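Activating signal cointegrator 1 complex subunit 2 (Homo sapiens, PDB 6YXQ) binds polyubiquitin chains and, as a subunit of the ASCC complex, brings ASCC3 and ALKBH3 to sites of DNA damage and takes part in rescuing stalled ribosomes. Local coordinates at residues L251-W261 / R315-I326. Numbering follows the deposited sequence.
Sequences LYLCDTCTTLW and RLSHSRKKLMEI
T258 OG1 is gripped from both helices: it accepts a hydrogen bond of 2.7 Å from H318 NE2, lying in the plane of that imidazole, and donates one of 2.8 Å to C254 O, one turn back. With both ring nitrogens used, NE2 here and ND1 on the backbone N of D181 of the ASCC3 chain, the H318 ring is fixed in its rotation. C254 SG lies obliquely to it, 3.6 Å from CD2. Farther along, K322 bends at chi2 (-52°) and runs over one face of the W261 indole; CD packs on the five-membered ring, and NZ stands 3.7 Å from the centroid of the six-membered ring, a cation-pi contact. The syn lone pair of E325 OE1 receives NZ in a salt bridge of 2.9 Å, above the same indole face. Replacing W261 by alanine is likely to leave the K322 ammonium without its aromatic partner and to open a gap beside I326 CG1. Segments 251-261 and 315-326, on helices 243-266 and 306-340, run in the same general direction, their axes crossing at 31° with a closest approach of 8.7 Å, in the largely helical N-terminal part of ASCC2, which binds ASCC3; H178 of the ASCC3 chain stacks edge-to-face with W261. Between the helices, C257 SG touches L323 CG at 3.8 Å. At the other end L251 CD2 sits over one face of the R315 guanidinium, near NE, which pairs with D311, while NH1 bonds F106 O.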
ATOM      1  N   LEU B 251     -15.439 -10.665  -7.517  1.00 69.88           N
ATOM      2  CA  LEU B 251     -14.515  -9.615  -7.093  1.00 76.80           C
ATOM      3  C   LEU B 251     -13.635 -10.095  -5.948  1.00 71.44           C
ATOM      4  O   LEU B 251     -12.417  -9.874  -5.950  1.00 86.73           O
ATOM      5  CB  LEU B 251     -15.293  -8.365  -6.677  1.00 79.54           C
ATOM      6  CG  LEU B 251     -15.875  -7.458  -7.764  1.00 72.03           C
ATOM      7  CD1 LEU B 251     -16.761  -6.401  -7.137  1.00 67.13           C
ATOM      8  CD2 LEU B 251     -14.772  -6.816  -8.587  1.00 83.76           C
ATOM      9  N   TYR B 252     -14.242 -10.753  -4.963  1.00 66.76           N
ATOM     10  CA  TYR B 252     -13.503 -11.357  -3.863  1.00 71.71           C
ATOM     11  C   TYR B 252     -12.504 -12.387  -4.374  1.00 70.89           C
ATOM     12  O   TYR B 252     -11.340 -12.406  -3.954  1.00 73.34           O
ATOM     13  CB  TYR B 252     -14.500 -11.992  -2.894  1.00 80.89           C
ATOM     14  CG  TYR B 252     -13.944 -12.431  -1.561  1.00 67.29           C
ATOM     15  CD1 TYR B 252     -12.935 -11.720  -0.924  1.00 71.86           C
ATOM     16  CD2 TYR B 252     -14.452 -13.551  -0.929  1.00 64.12           C
ATOM     17  CE1 TYR B 252     -12.439 -12.128   0.304  1.00 65.53           C
ATOM     18  CE2 TYR B 252     -13.966 -13.961   0.291  1.00 77.91           C
ATOM     19  CZ  TYR B 252     -12.963 -13.250   0.902  1.00 73.44           C
ATOM     20  OH  TYR B 252     -12.494 -13.678   2.118  1.00 82.16           O
ATOM     21  N   LEU B 253     -12.944 -13.253  -5.289  1.00 74.36           N
ATOM     22  CA  LEU B 253     -12.057 -14.279  -5.824  1.00 64.89           C
ATOM     23  C   LEU B 253     -10.884 -13.659  -6.573  1.00 69.67           C
ATOM     24  O   LEU B 253      -9.736 -14.090  -6.405  1.00 82.11           O
ATOM     25  CB  LEU B 253     -12.843 -15.220  -6.737  1.00 58.49           C
ATOM     26  CG  LEU B 253     -12.021 -16.259  -7.503  1.00 61.03           C
ATOM     27  CD1 LEU B 253     -11.399 -17.296  -6.570  1.00 52.76           C
ATOM     28  CD2 LEU B 253     -12.890 -16.927  -8.549  1.00 54.27           C
ATOM     29  N   CYS B 254     -11.156 -12.646  -7.404  1.00 65.19           N
ATOM     30  CA  CYS B 254     -10.108 -11.966  -8.161  1.00 71.88           C
ATOM     31  C   CYS B 254      -9.100 -11.296  -7.234  1.00 68.51           C
ATOM     32  O   CYS B 254      -7.882 -11.418  -7.432  1.00 61.36           O
ATOM     33  CB  CYS B 254     -10.733 -10.935  -9.102  1.00 70.24           C
ATOM     34  SG  CYS B 254      -9.527  -9.989 -10.054  1.00 80.36           S
ATOM     35  N   ASP B 255      -9.592 -10.564  -6.226  1.00 58.42           N
ATOM     36  CA  ASP B 255      -8.684  -9.945  -5.265  1.00 74.27           C
ATOM     37  C   ASP B 255      -7.834 -10.997  -4.573  1.00 72.02           C
ATOM     38  O   ASP B 255      -6.620 -10.817  -4.416  1.00 59.40           O
ATOM     39  CB  ASP B 255      -9.462  -9.129  -4.231  1.00 82.97           C
ATOM     40  CG  ASP B 255      -8.558  -8.536  -3.139  1.00 78.91           C
ATOM     41  OD1 ASP B 255      -8.161  -7.362  -3.273  1.00 85.78           O
ATOM     42  OD2 ASP B 255      -8.267  -9.222  -2.144  1.00 70.50           O
ATOM     43  N   THR B 256      -8.457 -12.113  -4.180  1.00 67.79           N
ATOM     44  CA  THR B 256      -7.759 -13.146  -3.424  1.00 68.31           C
ATOM     45  C   THR B 256      -6.656 -13.791  -4.254  1.00 67.34           C
ATOM     46  O   THR B 256      -5.518 -13.953  -3.785  1.00 66.33           O
ATOM     47  CB  THR B 256      -8.763 -14.198  -2.951  1.00 67.34           C
ATOM     48  OG1 THR B 256      -9.832 -13.557  -2.245  1.00 79.47           O
ATOM     49  CG2 THR B 256      -8.089 -15.207  -2.048  1.00 63.97           C
ATOM     50  N   CYS B 257      -6.977 -14.169  -5.498  1.00 56.40           N
ATOM     51  CA  CYS B 257      -5.985 -14.802  -6.365  1.00 49.86           C
ATOM     52  C   CYS B 257      -4.867 -13.844  -6.732  1.00 59.61           C
ATOM     53  O   CYS B 257      -3.693 -14.232  -6.729  1.00 78.55           O
ATOM     54  CB  CYS B 257      -6.632 -15.349  -7.637  1.00 54.37           C
ATOM     55  SG  CYS B 257      -7.939 -16.559  -7.398  1.00 71.28           S
ATOM     56  N   THR B 258      -5.205 -12.595  -7.060  1.00 56.58           N
ATOM     57  CA  THR B 258      -4.170 -11.624  -7.384  1.00 58.00           C
ATOM     58  C   THR B 258      -3.244 -11.388  -6.199  1.00 68.94           C
ATOM     59  O   THR B 258      -2.019 -11.340  -6.365  1.00 65.62           O
ATOM     60  CB  THR B 258      -4.816 -10.321  -7.844  1.00 60.07           C
ATOM     61  OG1 THR B 258      -5.717 -10.593  -8.920  1.00 66.87           O
ATOM     62  CG2 THR B 258      -3.773  -9.339  -8.311  1.00 55.50           C
ATOM     63  N   THR B 259      -3.802 -11.261  -4.990  1.00 62.81           N
ATOM     64  CA  THR B 259      -2.975 -11.006  -3.814  1.00 51.13           C
ATOM     65  C   THR B 259      -2.060 -12.186  -3.511  1.00 68.19           C
ATOM     66  O   THR B 259      -0.856 -12.009  -3.285  1.00 75.92           O
ATOM     67  CB  THR B 259      -3.855 -10.694  -2.609  1.00 55.60           C
ATOM     68  OG1 THR B 259      -4.782  -9.660  -2.954  1.00 74.03           O
ATOM     69  CG2 THR B 259      -3.000 -10.232  -1.445  1.00 57.38           C
ATOM     70  N   LEU B 260      -2.614 -13.404  -3.494  1.00 69.17           N
ATOM     71  CA  LEU B 260      -1.787 -14.583  -3.262  1.00 66.44           C
ATOM     72  C   LEU B 260      -0.692 -14.710  -4.317  1.00 71.39           C
ATOM     73  O   LEU B 260       0.478 -14.968  -3.989  1.00 77.35           O
ATOM     74  CB  LEU B 260      -2.666 -15.831  -3.246  1.00 70.25           C
ATOM     75  CG  LEU B 260      -3.533 -15.988  -2.002  1.00 64.69           C
ATOM     76  CD1 LEU B 260      -4.276 -17.316  -2.028  1.00 67.03           C
ATOM     77  CD2 LEU B 260      -2.659 -15.879  -0.775  1.00 59.30           C
ATOM     78  N   TRP B 261      -1.046 -14.521  -5.590  1.00 64.98           N
ATOM     79  CA  TRP B 261      -0.055 -14.664  -6.643  1.00 64.80           C
ATOM     80  C   TRP B 261       1.030 -13.603  -6.531  1.00 70.96           C
ATOM     81  O   TRP B 261       2.213 -13.907  -6.706  1.00 64.65           O
ATOM     82  CB  TRP B 261      -0.725 -14.597  -8.013  1.00 57.83           C
ATOM     83  CG  TRP B 261       0.271 -14.400  -9.092  1.00 64.25           C
ATOM     84  CD1 TRP B 261       1.000 -15.368  -9.725  1.00 73.66           C
ATOM     85  CD2 TRP B 261       0.693 -13.152  -9.644  1.00 60.00           C
ATOM     86  NE1 TRP B 261       1.839 -14.797 -10.651  1.00 76.99           N
ATOM     87  CE2 TRP B 261       1.669 -13.436 -10.621  1.00 74.64           C
ATOM     88  CE3 TRP B 261       0.336 -11.822  -9.412  1.00 51.59           C
ATOM     89  CZ2 TRP B 261       2.288 -12.436 -11.369  1.00 62.32           C
ATOM     90  CZ3 TRP B 261       0.951 -10.832 -10.155  1.00 64.65           C
ATOM     91  CH2 TRP B 261       1.917 -11.145 -11.122  1.00 61.40           C
ATOM     92  N   ARG B 315     -12.483 -10.609 -15.071  1.00 63.76           N
ATOM     93  CA  ARG B 315     -11.977 -10.928 -13.738  1.00 67.93           C
ATOM     94  C   ARG B 315     -11.878 -12.432 -13.519  1.00 78.01           C
ATOM     95  O   ARG B 315     -10.910 -12.911 -12.922  1.00 82.82           O
ATOM     96  CB  ARG B 315     -12.868 -10.289 -12.673  1.00 65.33           C
ATOM     97  CG  ARG B 315     -12.927  -8.781 -12.786  1.00 66.52           C
ATOM     98  CD  ARG B 315     -13.709  -8.124 -11.657  1.00 66.69           C
ATOM     99  NE  ARG B 315     -13.749  -6.678 -11.850  1.00 66.02           N
ATOM    100  CZ  ARG B 315     -12.762  -5.861 -11.503  1.00 79.00           C
ATOM    101  NH1 ARG B 315     -11.670  -6.355 -10.928  1.00 70.59           N
ATOM    102  NH2 ARG B 315     -12.865  -4.556 -11.726  1.00 83.71           N
ATOM    103  N   LEU B 316     -12.868 -13.194 -13.989  1.00 63.97           N
ATOM    104  CA  LEU B 316     -12.833 -14.643 -13.825  1.00 62.99           C
ATOM    105  C   LEU B 316     -11.660 -15.258 -14.577  1.00 75.51           C
ATOM    106  O   LEU B 316     -10.959 -16.126 -14.043  1.00 90.84           O
ATOM    107  CB  LEU B 316     -14.151 -15.256 -14.298  1.00 67.92           C
ATOM    108  CG  LEU B 316     -14.285 -16.766 -14.105  1.00 69.48           C
ATOM    109  CD1 LEU B 316     -14.092 -17.124 -12.636  1.00 64.32           C
ATOM    110  CD2 LEU B 316     -15.623 -17.284 -14.631  1.00 68.88           C
ATOM    111  N   SER B 317     -11.431 -14.825 -15.820  1.00 75.38           N
ATOM    112  CA  SER B 317     -10.297 -15.351 -16.576  1.00 74.62           C
ATOM    113  C   SER B 317      -8.974 -14.958 -15.928  1.00 78.66           C
ATOM    114  O   SER B 317      -8.044 -15.776 -15.844  1.00 89.25           O
ATOM    115  CB  SER B 317     -10.368 -14.869 -18.020  1.00 71.31           C
ATOM    116  OG  SER B 317     -11.700 -14.935 -18.493  1.00 75.75           O
ATOM    117  N   HIS B 318      -8.878 -13.715 -15.450  1.00 66.33           N
ATOM    118  CA  HIS B 318      -7.705 -13.295 -14.696  1.00 58.89           C
ATOM    119  C   HIS B 318      -7.488 -14.182 -13.473  1.00 67.34           C
ATOM    120  O   HIS B 318      -6.353 -14.581 -13.177  1.00 75.23           O
ATOM    121  CB  HIS B 318      -7.865 -11.827 -14.302  1.00 52.00           C
ATOM    122  CG  HIS B 318      -6.828 -11.328 -13.350  1.00 57.43           C
ATOM    123  ND1 HIS B 318      -5.636 -10.776 -13.767  1.00 66.72           N
ATOM    124  CD2 HIS B 318      -6.814 -11.277 -11.996  1.00 63.42           C
ATOM    125  CE1 HIS B 318      -4.928 -10.416 -12.711  1.00 74.74           C
ATOM    126  NE2 HIS B 318      -5.620 -10.710 -11.624  1.00 68.06           N
ATOM    127  N   SER B 319      -8.566 -14.524 -12.763  1.00 66.01           N
ATOM    128  CA  SER B 319      -8.428 -15.337 -11.557  1.00 73.21           C
ATOM    129  C   SER B 319      -7.963 -16.743 -11.897  1.00 69.96           C
ATOM    130  O   SER B 319      -7.144 -17.322 -11.175  1.00 75.00           O
ATOM    131  CB  SER B 319      -9.748 -15.388 -10.782  1.00 58.56           C
ATOM    132  OG  SER B 319     -10.408 -14.138 -10.797  1.00 71.12           O
ATOM    133  N   ARG B 320      -8.475 -17.309 -12.989  1.00 51.31           N
ATOM    134  CA  ARG B 320      -8.040 -18.644 -13.380  1.00 58.86           C
ATOM    135  C   ARG B 320      -6.561 -18.644 -13.743  1.00 68.78           C
ATOM    136  O   ARG B 320      -5.797 -19.524 -13.308  1.00 70.54           O
ATOM    137  CB  ARG B 320      -8.896 -19.144 -14.540  1.00 53.06           C
ATOM    138  CG  ARG B 320     -10.367 -19.063 -14.230  1.00 54.47           C
ATOM    139  CD  ARG B 320     -11.229 -19.348 -15.426  1.00 56.13           C
ATOM    140  NE  ARG B 320     -10.573 -20.223 -16.386  1.00 77.77           N
ATOM    141  CZ  ARG B 320     -10.407 -19.923 -17.668  1.00 80.05           C
ATOM    142  NH1 ARG B 320     -10.855 -18.768 -18.137  1.00 74.41           N
ATOM    143  NH2 ARG B 320      -9.800 -20.776 -18.482  1.00 82.49           N
ATOM    144  N   LYS B 321      -6.132 -17.640 -14.515  1.00 72.86           N
ATOM    145  CA  LYS B 321      -4.721 -17.533 -14.873  1.00 60.14           C
ATOM    146  C   LYS B 321      -3.842 -17.416 -13.628  1.00 64.13           C
ATOM    147  O   LYS B 321      -2.823 -18.108 -13.505  1.00 63.77           O
ATOM    148  CB  LYS B 321      -4.511 -16.343 -15.805  1.00 56.11           C
ATOM    149  CG  LYS B 321      -3.098 -16.223 -16.330  1.00 68.45           C
ATOM    150  CD  LYS B 321      -2.947 -14.996 -17.222  1.00 81.08           C
ATOM    151  CE  LYS B 321      -1.515 -14.822 -17.720  1.00 77.37           C
ATOM    152  NZ  LYS B 321      -1.314 -13.503 -18.402  1.00 67.21           N
ATOM    153  N   LYS B 322      -4.234 -16.557 -12.682  1.00 66.93           N
ATOM    154  CA  LYS B 322      -3.432 -16.378 -11.474  1.00 59.65           C
ATOM    155  C   LYS B 322      -3.404 -17.645 -10.627  1.00 67.96           C
ATOM    156  O   LYS B 322      -2.385 -17.953  -9.998  1.00 67.44           O
ATOM    157  CB  LYS B 322      -3.964 -15.206 -10.652  1.00 61.19           C
ATOM    158  CG  LYS B 322      -3.768 -13.853 -11.300  1.00 56.62           C
ATOM    159  CD  LYS B 322      -2.329 -13.643 -11.704  1.00 65.26           C
ATOM    160  CE  LYS B 322      -2.213 -12.594 -12.793  1.00 71.09           C
ATOM    161  NZ  LYS B 322      -0.840 -12.550 -13.355  1.00 79.39           N
ATOM    162  N   LEU B 323      -4.515 -18.389 -10.586  1.00 68.10           N
ATOM    163  CA  LEU B 323      -4.527 -19.646  -9.844  1.00 65.21           C
ATOM    164  C   LEU B 323      -3.516 -20.623 -10.424  1.00 65.19           C
ATOM    165  O   LEU B 323      -2.739 -21.247  -9.688  1.00 71.98           O
ATOM    166  CB  LEU B 323      -5.929 -20.260  -9.854  1.00 56.56           C
ATOM    167  CG  LEU B 323      -6.887 -19.946  -8.702  1.00 58.62           C
ATOM    168  CD1 LEU B 323      -8.330 -20.218  -9.104  1.00 58.89           C
ATOM    169  CD2 LEU B 323      -6.531 -20.768  -7.488  1.00 68.26           C
HETATM  170  N   MSE B 324      -3.504 -20.761 -11.746  1.00 73.75           N
HETATM  171  CA  MSE B 324      -2.557 -21.694 -12.354  1.00 88.94           C
HETATM  172  C   MSE B 324      -1.107 -21.243 -12.185  1.00 76.00           C
HETATM  173  O   MSE B 324      -0.197 -22.068 -12.029  1.00 71.18           O
HETATM  174  CB  MSE B 324      -2.861 -21.894 -13.831  1.00101.50           C
HETATM  175  CG  MSE B 324      -3.861 -22.990 -14.082  1.00114.61           C
HETATM  176 SE   MSE B 324      -5.536 -22.248 -14.607  1.00184.97          SE
HETATM  177  CE  MSE B 324      -5.142 -22.023 -16.498  1.00170.48           C
ATOM    178  N   GLU B 325      -0.894 -19.927 -12.221  1.00 69.47           N
ATOM    179  CA  GLU B 325       0.447 -19.408 -11.984  1.00 60.51           C
ATOM    180  C   GLU B 325       0.901 -19.699 -10.558  1.00 75.76           C
ATOM    181  O   GLU B 325       2.063 -20.052 -10.330  1.00 92.99           O
ATOM    182  CB  GLU B 325       0.490 -17.912 -12.290  1.00 55.87           C
ATOM    183  CG  GLU B 325       0.225 -17.616 -13.758  1.00 71.09           C
ATOM    184  CD  GLU B 325       0.268 -16.140 -14.101  1.00 71.88           C
ATOM    185  OE1 GLU B 325      -0.116 -15.312 -13.246  1.00 64.09           O
ATOM    186  OE2 GLU B 325       0.681 -15.814 -15.236  1.00 75.93           O
ATOM    187  N   ILE B 326      -0.007 -19.573  -9.587  1.00 65.40           N
ATOM    188  CA  ILE B 326       0.311 -19.961  -8.215  1.00 68.30           C
ATOM    189  C   ILE B 326       0.713 -21.430  -8.162  1.00 72.34           C
ATOM    190  O   ILE B 326       1.740 -21.799  -7.564  1.00 60.52           O
ATOM    191  CB  ILE B 326      -0.889 -19.666  -7.294  1.00 56.72           C
ATOM    192  CG1 ILE B 326      -1.097 -18.161  -7.159  1.00 64.85           C
ATOM    193  CG2 ILE B 326      -0.690 -20.284  -5.924  1.00 52.27           C
ATOM    194  CD1 ILE B 326      -2.410 -17.787  -6.531  1.00 54.21           C
TER